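Local coordinates for glutamate receptor kainate-like protein (Pleurobrachia bachei, PDB 4ZDM), which probably forms glycine-activated ion channels of the ionotropic glutamate receptor family, its ligand-binding domain holding a glycine molecule between two lobes, at residues A94-K102 / S146-S155; S128-Q136 / N158-E166. All coordinates share one frame; numbering follows the deposited sequence. Where two conformers were deposited one is given.

Overall arrangement
The two contacts illustrate how one domain uses polar bonds at its ligand site and apolar packing toward its periphery. Contact 1 is buried, its centre about 10 Å from that of the chain, and joins the two lobes around bound glycine through amide, guanidinium and carboxylate groups. Contact 2, its centre about 22 Å from that of the chain, is partly buried and stays within one lobe; leucine and isoleucine methyls dominate its interface, with the Y161 ring, aliphatic parts of D160 and R163, and a sodium ion alongside. The centres of contacts 1 and 2 are about 17 Å apart. Helix 159-167 follows helix 148-155, and N162 ND2 probably donates to L153 O.

Contact 1. Residues A94-K102 / S146-S155; sequences ALSNNAVRK and SRNPELLLAS. With NA (sodium ion), chain E; GLY (glycine), chain B.
R101 passes L151 and N148 to reach the carboxylate of glycine in the cleft between the lobes, as in ionotropic glutamate receptors generally. From a CB directed at helix 148-155, CG lies anti to the carbonyl carbon (chi1 -66°), and the chain runs extended to NE. R101 CG lies 4.1 Å from L151 CD1, and the same methyl comes within 3.5 Å of R101 NE, the two side chains crossing at nearly a right angle. N148 CB covers one guanidinium face, while the ligand carboxylate meets the edge. R101 NH1 donates to glycine OXT (2.8 Å) and to S96 O; R101 NH2 donates to glycine O (2.9 Å) and to G67 O. A leucine in its place would probably cost the ligand carboxylate two guanidinium bonds and their charge, and leave S96 O without this donor. N98, the N-cap of helix 99-102, accepts from R101 N through OD1. Its other branch, N98 ND2, bridges the lobes to N148 OD1 at 2.9 Å, an almost straight bond on a lone pair between nearly coplanar amides. Strand 94-96 pairs antiparallel with strand 205-221, whose F215 touches S96, N148 and L152, so helix 148-155 packs against this strand too.

Contact 2. Residues S128-Q136 / N158-E166; sequences SHPLELLNQ and NADYNRIAE. With NA (sodium ion), chain F; SO4 (sulfate ion), chain C.
D160 OD1 binds a sodium ion at 2.2 Å, while D160 CB packs against methyls of L131 and L134. A water completes the chain from the metal to R163 NH1, which donates to it, while R163 NE forms a salt bridge with D167. The motif is a short 3-10 segment, 130-134, laid against the first turns of helix 159-167, in a lobe of the bilobed fold shared with periplasmic binding proteins. N158 caps that helix: its OD1 accepts from D160 N at 2.6 Å, with the donor tilted from the carbonyl plane.

No hydrogen bond links the two segments directly; the interface is made by branched side chains. L134 spreads its two methyls over the helix. CD1 rests near the carbonyl of D160, and L134 CD2 sits 3.6 Å from R163 CG. With CG1 anti to the carbonyl carbon (chi1 -69°) and a second bend at chi2 (-76°), I164 brings CD1 to the 3-10 segment although its CB does not point there directly. I164 CD1 meets L134 CG and CD2, and lies 4.0 Å from L133 CB. L131 CD2 lies among D160 CB, I164 CG1 and the Y161 ring, the leucine crossing Y161 at about a right angle with L131 CD2 3.9 Å from Y161 CD1.

Other elements of the lobe also touch these residues. L153 of helix 148-155 packs on I164 and Y161, and I189 of strand 186-192 on I164, while F212 of strand 205-221 meets the Y161 ring with the planes about 15° apart. At the far end of that ring is a sulfate, probably from the crystallisation liquor and also held by Q213 N; Y161 OH donates to its O2 at 2.7 Å, the oxygen lying near the ring plane at its edge.

Contact 1. Residues A94-K102 / S146-S155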
loop_
_atom_site.group_PDB
_atom_site.type_symbol
_atom_site.label_atom_id
_atom_site.label_comp_id
_atom_site.label_asym_id
_atom_site.label_seq_id
_atom_site.Cartn_x
_atom_site.Cartn_y
_atom_site.Cartn_z
ATOM N N ALA A 94 14.330 -0.518 14.403
ATOM C CA ALA A 94 15.727 -0.132 14.418
ATOM C C ALA A 94 16.439 -1.134 13.551
ATOM O O ALA A 94 16.854 -2.238 13.955
ATOM C CB ALA A 94 16.265 -0.111 15.860
ATOM N N LEU A 95 16.504 -0.773 12.267
ATOM C CA LEU A 95 17.027 -1.692 11.258
ATOM C C LEU A 95 18.514 -1.497 11.105
ATOM O O LEU A 95 19.000 -0.396 10.792
ATOM C CB LEU A 95 16.334 -1.485 9.910
ATOM C CG LEU A 95 16.535 -2.596 8.899
ATOM C CD1 LEU A 95 15.835 -3.886 9.306
ATOM C CD2 LEU A 95 16.092 -2.160 7.507
ATOM N N SER A 96 19.275 -2.556 11.362
ATOM C CA SER A 96 20.707 -2.461 11.330
ATOM C C SER A 96 21.228 -2.358 9.910
ATOM O O SER A 96 20.906 -3.163 9.019
ATOM C CB SER A 96 21.308 -3.680 12.014
ATOM O OG SER A 96 20.692 -3.776 13.284
ATOM N N ASN A 97 22.115 -1.369 9.709
ATOM C CA ASN A 97 22.735 -1.105 8.430
ATOM C C ASN A 97 23.957 -1.979 8.315
ATOM O O ASN A 97 24.925 -1.826 9.055
ATOM C CB ASN A 97 23.074 0.387 8.362
ATOM C CG ASN A 97 23.684 0.810 7.079
ATOM O OD1 ASN A 97 24.232 -0.005 6.330
ATOM N ND2 ASN A 97 23.561 2.121 6.790
ATOM N N ASN A 98 23.884 -2.951 7.422
ATOM C CA ASN A 98 25.038 -3.795 7.111
ATOM C C ASN A 98 25.196 -3.832 5.610
ATOM O O ASN A 98 24.295 -3.451 4.824
ATOM C CB ASN A 98 24.941 -5.197 7.737
ATOM C CG ASN A 98 23.805 -6.023 7.208
ATOM O OD1 ASN A 98 23.603 -6.134 6.010
ATOM N ND2 ASN A 98 23.091 -6.660 8.108
ATOM N N ALA A 99 26.376 -4.272 5.160
ATOM C CA ALA A 99 26.708 -4.174 3.757
ATOM C C ALA A 99 25.864 -5.083 2.897
ATOM O O ALA A 99 25.534 -4.714 1.760
ATOM C CB ALA A 99 28.207 -4.500 3.551
ATOM N N VAL A 100 25.465 -6.222 3.401
ATOM C CA VAL A 100 24.644 -7.092 2.567
ATOM C C VAL A 100 23.256 -6.466 2.294
ATOM O O VAL A 100 22.749 -6.518 1.159
ATOM C CB VAL A 100 24.512 -8.448 3.178
ATOM C CG1 VAL A 100 23.686 -9.300 2.257
ATOM C CG2 VAL A 100 25.882 -9.111 3.319
ATOM N N ARG A 101 22.623 -5.881 3.320
ATOM C CA ARG A 101 21.396 -5.158 3.098
ATOM C C ARG A 101 21.547 -3.925 2.250
ATOM O O ARG A 101 20.693 -3.670 1.387
ATOM C CB ARG A 101 20.807 -4.771 4.456
ATOM C CG ARG A 101 20.363 -5.963 5.301
ATOM C CD ARG A 101 19.971 -5.543 6.710
ATOM N NE ARG A 101 19.393 -6.689 7.425
ATOM C CZ ARG A 101 18.940 -6.600 8.661
ATOM N NH1 ARG A 101 19.122 -5.486 9.379
ATOM N NH2 ARG A 101 18.321 -7.618 9.229
ATOM N N LYS A 102 22.590 -3.140 2.481
ATOM C CA LYS A 102 22.791 -1.875 1.784
ATOM C C LYS A 102 22.999 -2.097 0.275
ATOM O O LYS A 102 22.768 -1.162 -0.527
ATOM C CB LYS A 102 23.956 -1.104 2.419
ATOM C CG LYS A 102 24.139 0.319 1.902
ATOM C CD LYS A 102 25.394 0.924 2.524
ATOM C CE LYS A 102 26.116 1.898 1.575
ATOM N NZ LYS A 102 27.577 2.110 1.964
ATOM N N SER A 146 18.018 -14.730 10.411
ATOM C CA SER A 146 17.532 -13.620 9.567
ATOM C C SER A 146 17.485 -12.307 10.328
ATOM O O SER A 146 16.669 -11.436 10.036
ATOM C CB SER A 146 16.169 -13.941 8.957
ATOM O OG SER A 146 16.278 -15.045 8.044
ATOM N N ARG A 147 18.426 -12.109 11.235
ATOM C CA ARG A 147 18.590 -10.868 11.964
ATOM C C ARG A 147 20.048 -10.425 11.778
ATOM O O ARG A 147 20.889 -11.211 11.391
ATOM C CB ARG A 147 18.225 -11.081 13.445
ATOM C CG ARG A 147 18.143 -9.862 14.275
ATOM C CD ARG A 147 17.923 -10.238 15.730
ATOM N NE ARG A 147 18.092 -9.178 16.707
ATOM C CZ ARG A 147 17.146 -8.352 17.082
ATOM N NH1 ARG A 147 15.964 -8.340 16.468
ATOM N NH2 ARG A 147 17.420 -7.477 18.044
ATOM N N ASN A 148 20.338 -9.141 11.990
ATOM C CA ASN A 148 21.656 -8.596 11.667
ATOM C C ASN A 148 22.879 -9.259 12.310
ATOM O O ASN A 148 23.880 -9.435 11.621
ATOM C CB ASN A 148 21.621 -7.114 12.011
ATOM C CG ASN A 148 22.991 -6.447 11.954
ATOM O OD1 ASN A 148 23.584 -6.268 10.892
ATOM N ND2 ASN A 148 23.486 -6.043 13.132
ATOM N N PRO A 149 22.848 -9.660 13.595
ATOM C CA PRO A 149 24.073 -10.295 14.101
ATOM C C PRO A 149 24.532 -11.512 13.294
ATOM O O PRO A 149 25.716 -11.559 12.992
ATOM C CB PRO A 149 23.708 -10.666 15.556
ATOM C CG PRO A 149 22.654 -9.610 15.899
ATOM C CD PRO A 149 21.845 -9.500 14.663
ATOM N N GLU A 150 23.627 -12.429 12.926
ATOM C CA GLU A 150 23.984 -13.599 12.132
ATOM C C GLU A 150 24.562 -13.108 10.809
ATOM O O GLU A 150 25.599 -13.614 10.388
ATOM C CB GLU A 150 22.774 -14.483 11.889
ATOM C CG GLU A 150 23.069 -15.723 11.043
ATOM C CD GLU A 150 21.809 -16.406 10.516
ATOM O OE1 GLU A 150 20.903 -15.736 9.958
ATOM O OE2 GLU A 150 21.744 -17.645 10.665
ATOM N N LEU A 151 23.889 -12.141 10.178
ATOM C CA LEU A 151 24.255 -11.662 8.841
ATOM C C LEU A 151 25.651 -11.060 8.932
ATOM O O LEU A 151 26.478 -11.290 8.058
ATOM C CB LEU A 151 23.261 -10.620 8.295
ATOM C CG LEU A 151 21.889 -10.894 7.669
ATOM C CD1 LEU A 151 21.367 -9.589 6.932
ATOM C CD2 LEU A 151 21.936 -12.048 6.706
ATOM N N LEU A 152 25.914 -10.229 9.953
ATOM C CA LEU A 152 27.252 -9.666 10.166
ATOM C C LEU A 152 28.339 -10.649 10.383
ATOM O O LEU A 152 29.437 -10.527 9.838
ATOM C CB LEU A 152 27.288 -8.750 11.400
ATOM C CG LEU A 152 26.730 -7.376 11.212
ATOM C CD1 LEU A 152 26.870 -6.617 12.538
ATOM C CD2 LEU A 152 27.387 -6.606 10.035
ATOM N N LEU A 153 28.071 -11.593 11.252
ATOM C CA LEU A 153 29.096 -12.532 11.631
ATOM C C LEU A 153 29.402 -13.430 10.431
ATOM O O LEU A 153 30.550 -13.677 10.165
ATOM C CB LEU A 153 28.670 -13.352 12.833
ATOM C CG LEU A 153 28.524 -12.558 14.119
ATOM C CD1 LEU A 153 27.775 -13.410 15.097
ATOM C CD2 LEU A 153 29.872 -12.156 14.681
ATOM N N ALA A 154 28.385 -13.816 9.657
ATOM C CA ALA A 154 28.587 -14.737 8.538
ATOM C C ALA A 154 29.233 -14.049 7.360
ATOM O O ALA A 154 29.884 -14.723 6.547
ATOM C CB ALA A 154 27.270 -15.354 8.117
ATOM N N SER A 155 29.086 -12.734 7.239
ATOM C CA SER A 155 29.639 -12.015 6.095
ATOM C C SER A 155 30.973 -11.350 6.424
ATOM O O SER A 155 31.588 -10.725 5.552
ATOM C CB SER A 155 28.640 -10.973 5.587
ATOM O OG SER A 155 28.359 -9.974 6.548
HETATM NA NA NA E . 20.025 -19.171 10.250
HETATM N N GLY B . 17.782 -4.702 14.664
HETATM C CA GLY B . 17.792 -6.084 14.119
HETATM C C GLY B . 17.995 -6.169 12.647
HETATM O O GLY B . 18.150 -7.262 12.080
HETATM O OXT GLY B . 18.001 -5.116 11.940
HETATM O O HOH W 1 27.377 -7.361 5.913
HETATM O O HOH W 2 21.679 -20.712 8.869
#

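Contact 2. Residues S128-Q136 / N158-E166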
loop_
_atom_site.group_PDB
_atom_site.type_symbol
_atom_site.label_atom_id
_atom_site.label_comp_id
_atom_site.label_asym_id
_atom_site.label_seq_id
_atom_site.Cartn_x
_atom_site.Cartn_y
_atom_site.Cartn_z
ATOM N N SER A 128 36.155 -14.430 28.873
ATOM C CA SER A 128 36.694 -13.080 28.945
ATOM C C SER A 128 36.563 -12.348 27.613
ATOM O O SER A 128 36.568 -11.119 27.564
ATOM C CB SER A 128 38.161 -13.115 29.385
ATOM O OG SER A 128 38.274 -13.655 30.700
ATOM N N HIS A 129 36.470 -13.101 26.526
ATOM C CA HIS A 129 36.318 -12.506 25.197
ATOM C C HIS A 129 35.417 -13.412 24.389
ATOM O O HIS A 129 35.471 -14.612 24.550
ATOM C CB HIS A 129 37.647 -12.346 24.460
ATOM C CG HIS A 129 38.732 -11.750 25.295
ATOM N ND1 HIS A 129 38.790 -10.405 25.587
ATOM C CD2 HIS A 129 39.802 -12.318 25.903
ATOM C CE1 HIS A 129 39.852 -10.169 26.338
ATOM N NE2 HIS A 129 40.479 -11.312 26.547
ATOM N N PRO A 130 34.566 -12.844 23.524
ATOM C CA PRO A 130 33.650 -13.694 22.751
ATOM C C PRO A 130 34.278 -14.781 21.899
ATOM O O PRO A 130 33.706 -15.873 21.765
ATOM C CB PRO A 130 32.923 -12.681 21.859
ATOM C CG PRO A 130 32.973 -11.423 22.604
ATOM C CD PRO A 130 34.291 -11.417 23.310
ATOM N N LEU A 131 35.439 -14.527 21.314
ATOM C CA LEU A 131 36.040 -15.557 20.485
ATOM C C LEU A 131 36.539 -16.760 21.298
ATOM O O LEU A 131 36.800 -17.808 20.709
ATOM C CB LEU A 131 37.168 -14.952 19.646
ATOM C CG LEU A 131 36.638 -14.051 18.532
ATOM C CD1 LEU A 131 37.784 -13.492 17.744
ATOM C CD2 LEU A 131 35.721 -14.819 17.620
ATOM N N GLU A 132 36.612 -16.639 22.620
ATOM C CA GLU A 132 36.975 -17.788 23.467
ATOM C C GLU A 132 35.919 -18.896 23.319
ATOM O O GLU A 132 36.176 -20.045 23.695
ATOM C CB GLU A 132 37.141 -17.367 24.931
ATOM C CG GLU A 132 38.381 -16.494 25.154
ATOM C CD GLU A 132 38.537 -16.003 26.576
ATOM O OE1 GLU A 132 37.641 -16.229 27.417
ATOM O OE2 GLU A 132 39.584 -15.376 26.846
ATOM N N LEU A 133 34.732 -18.573 22.774
ATOM C CA LEU A 133 33.697 -19.604 22.562
ATOM C C LEU A 133 34.165 -20.722 21.658
ATOM O O LEU A 133 33.719 -21.881 21.760
ATOM C CB LEU A 133 32.411 -18.983 21.989
ATOM C CG LEU A 133 31.568 -18.174 22.964
ATOM C CD1 LEU A 133 30.554 -17.369 22.170
ATOM C CD2 LEU A 133 30.894 -19.103 23.946
ATOM N N LEU A 134 35.110 -20.394 20.794
ATOM C CA LEU A 134 35.552 -21.348 19.808
ATOM C C LEU A 134 36.464 -22.394 20.393
ATOM O O LEU A 134 36.746 -23.353 19.708
ATOM C CB LEU A 134 36.267 -20.652 18.647
ATOM C CG LEU A 134 35.390 -19.676 17.872
ATOM C CD1 LEU A 134 36.219 -18.956 16.865
ATOM C CD2 LEU A 134 34.298 -20.428 17.212
ATOM N N ASN A 135 36.915 -22.239 21.632
ATOM C CA ASN A 135 37.902 -23.196 22.157
ATOM C C ASN A 135 37.464 -23.864 23.447
ATOM O O ASN A 135 38.300 -24.280 24.232
ATOM C CB ASN A 135 39.223 -22.484 22.366
ATOM C CG ASN A 135 39.608 -21.653 21.170
ATOM O OD1 ASN A 135 39.984 -22.196 20.126
ATOM N ND2 ASN A 135 39.490 -20.326 21.297
ATOM N N GLN A 136 36.155 -23.975 23.658
ATOM C CA GLN A 136 35.627 -24.496 24.906
ATOM C C GLN A 136 34.378 -25.299 24.622
ATOM O O GLN A 136 33.894 -25.302 23.494
ATOM C CB GLN A 136 35.340 -23.358 25.892
ATOM C CG GLN A 136 34.386 -22.277 25.374
ATOM C CD GLN A 136 32.954 -22.676 25.453
ATOM O OE1 GLN A 136 32.456 -23.006 26.529
ATOM N NE2 GLN A 136 32.244 -22.604 24.318
ATOM N N ASN A 158 36.558 -11.604 8.977
ATOM C CA ASN A 158 37.245 -12.459 9.941
ATOM C C ASN A 158 36.654 -13.862 9.965
ATOM O O ASN A 158 35.509 -14.077 10.366
ATOM C CB ASN A 158 37.165 -11.857 11.337
ATOM C CG ASN A 158 38.007 -12.606 12.340
ATOM O OD1 ASN A 158 38.208 -13.813 12.233
ATOM N ND2 ASN A 158 38.497 -11.889 13.338
ATOM N N ALA A 159 37.413 -14.844 9.528
ATOM C CA ALA A 159 36.894 -16.188 9.524
ATOM C C ALA A 159 36.524 -16.722 10.926
ATOM O O ALA A 159 35.705 -17.621 11.000
ATOM C CB ALA A 159 37.915 -17.136 8.860
ATOM N N ASP A 160 37.075 -16.180 12.023
ATOM C CA ASP A 160 36.644 -16.652 13.359
ATOM C C ASP A 160 35.194 -16.196 13.659
ATOM O O ASP A 160 34.455 -16.935 14.285
ATOM C CB ASP A 160 37.543 -16.153 14.504
ATOM C CG ASP A 160 38.954 -16.731 14.475
ATOM O OD1 ASP A 160 39.132 -17.901 14.098
ATOM O OD2 ASP A 160 39.892 -16.000 14.861
ATOM N N TYR A 161 34.828 -14.968 13.278
ATOM C CA TYR A 161 33.429 -14.531 13.403
ATOM C C TYR A 161 32.542 -15.397 12.504
ATOM O O TYR A 161 31.419 -15.746 12.854
ATOM C CB TYR A 161 33.300 -13.037 13.071
ATOM C CG TYR A 161 33.789 -12.102 14.158
ATOM C CD1 TYR A 161 33.557 -12.380 15.498
ATOM C CD2 TYR A 161 34.408 -10.894 13.840
ATOM C CE1 TYR A 161 33.996 -11.515 16.498
ATOM C CE2 TYR A 161 34.820 -10.011 14.838
ATOM C CZ TYR A 161 34.621 -10.327 16.157
ATOM O OH TYR A 161 35.024 -9.447 17.157
ATOM N N ASN A 162 33.047 -15.772 11.316
ATOM C CA ASN A 162 32.279 -16.653 10.449
ATOM C C ASN A 162 31.997 -17.961 11.166
ATOM O O ASN A 162 30.908 -18.514 11.060
ATOM C CB ASN A 162 33.005 -17.005 9.130
ATOM C CG ASN A 162 33.380 -15.798 8.246
ATOM O OD1 ASN A 162 34.275 -15.926 7.392
ATOM N ND2 ASN A 162 32.710 -14.670 8.394
ATOM N N ARG A 163 33.000 -18.458 11.889
ATOM C CA ARG A 163 32.877 -19.741 12.584
ATOM C C ARG A 163 31.884 -19.611 13.748
ATOM O O ARG A 163 31.113 -20.520 14.014
ATOM C CB ARG A 163 34.258 -20.201 13.080
ATOM C CG ARG A 163 34.282 -21.546 13.801
ATOM C CD ARG A 163 34.713 -22.701 12.892
ATOM N NE ARG A 163 34.447 -23.944 13.592
ATOM C CZ ARG A 163 35.379 -24.718 14.153
ATOM N NH1 ARG A 163 36.640 -24.380 14.075
ATOM N NH2 ARG A 163 35.034 -25.805 14.779
ATOM N N ILE A 164 31.937 -18.485 14.448
ATOM C CA ILE A 164 30.916 -18.209 15.472
ATOM C C ILE A 164 29.496 -18.332 14.880
ATOM O O ILE A 164 28.612 -18.929 15.488
ATOM C CB ILE A 164 31.168 -16.824 16.081
ATOM C CG1 ILE A 164 32.437 -16.809 16.935
ATOM C CG2 ILE A 164 29.922 -16.391 16.887
ATOM C CD1 ILE A 164 32.284 -17.471 18.292
ATOM N N ALA A 165 29.230 -17.760 13.699
ATOM C CA ALA A 165 27.884 -17.819 13.158
ATOM C C ALA A 165 27.550 -19.230 12.737
ATOM O O ALA A 165 26.425 -19.682 12.925
ATOM C CB ALA A 165 27.749 -16.873 11.996
ATOM N N GLU A 166 28.543 -19.893 12.137
ATOM C CA GLU A 166 28.400 -21.254 11.618
ATOM C C GLU A 166 27.950 -22.212 12.714
ATOM O O GLU A 166 26.995 -22.951 12.554
ATOM C CB GLU A 166 29.743 -21.726 11.020
ATOM C CG GLU A 166 29.818 -23.182 10.555
ATOM C CD GLU A 166 31.260 -23.637 10.145
ATOM O OE1 GLU A 166 32.121 -22.795 9.758
ATOM O OE2 GLU A 166 31.536 -24.856 10.232
HETATM NA NA NA F . 38.018 -19.713 13.441
HETATM S S SO4 C . 35.762 -5.589 16.524
HETATM O O1 SO4 C . 36.282 -5.636 17.902
HETATM O O2 SO4 C . 35.443 -6.969 16.106
HETATM O O3 SO4 C . 34.687 -4.568 16.504
HETATM O O4 SO4 C . 36.763 -5.096 15.584
HETATM O O HOH W 3 38.307 -21.807 13.991
#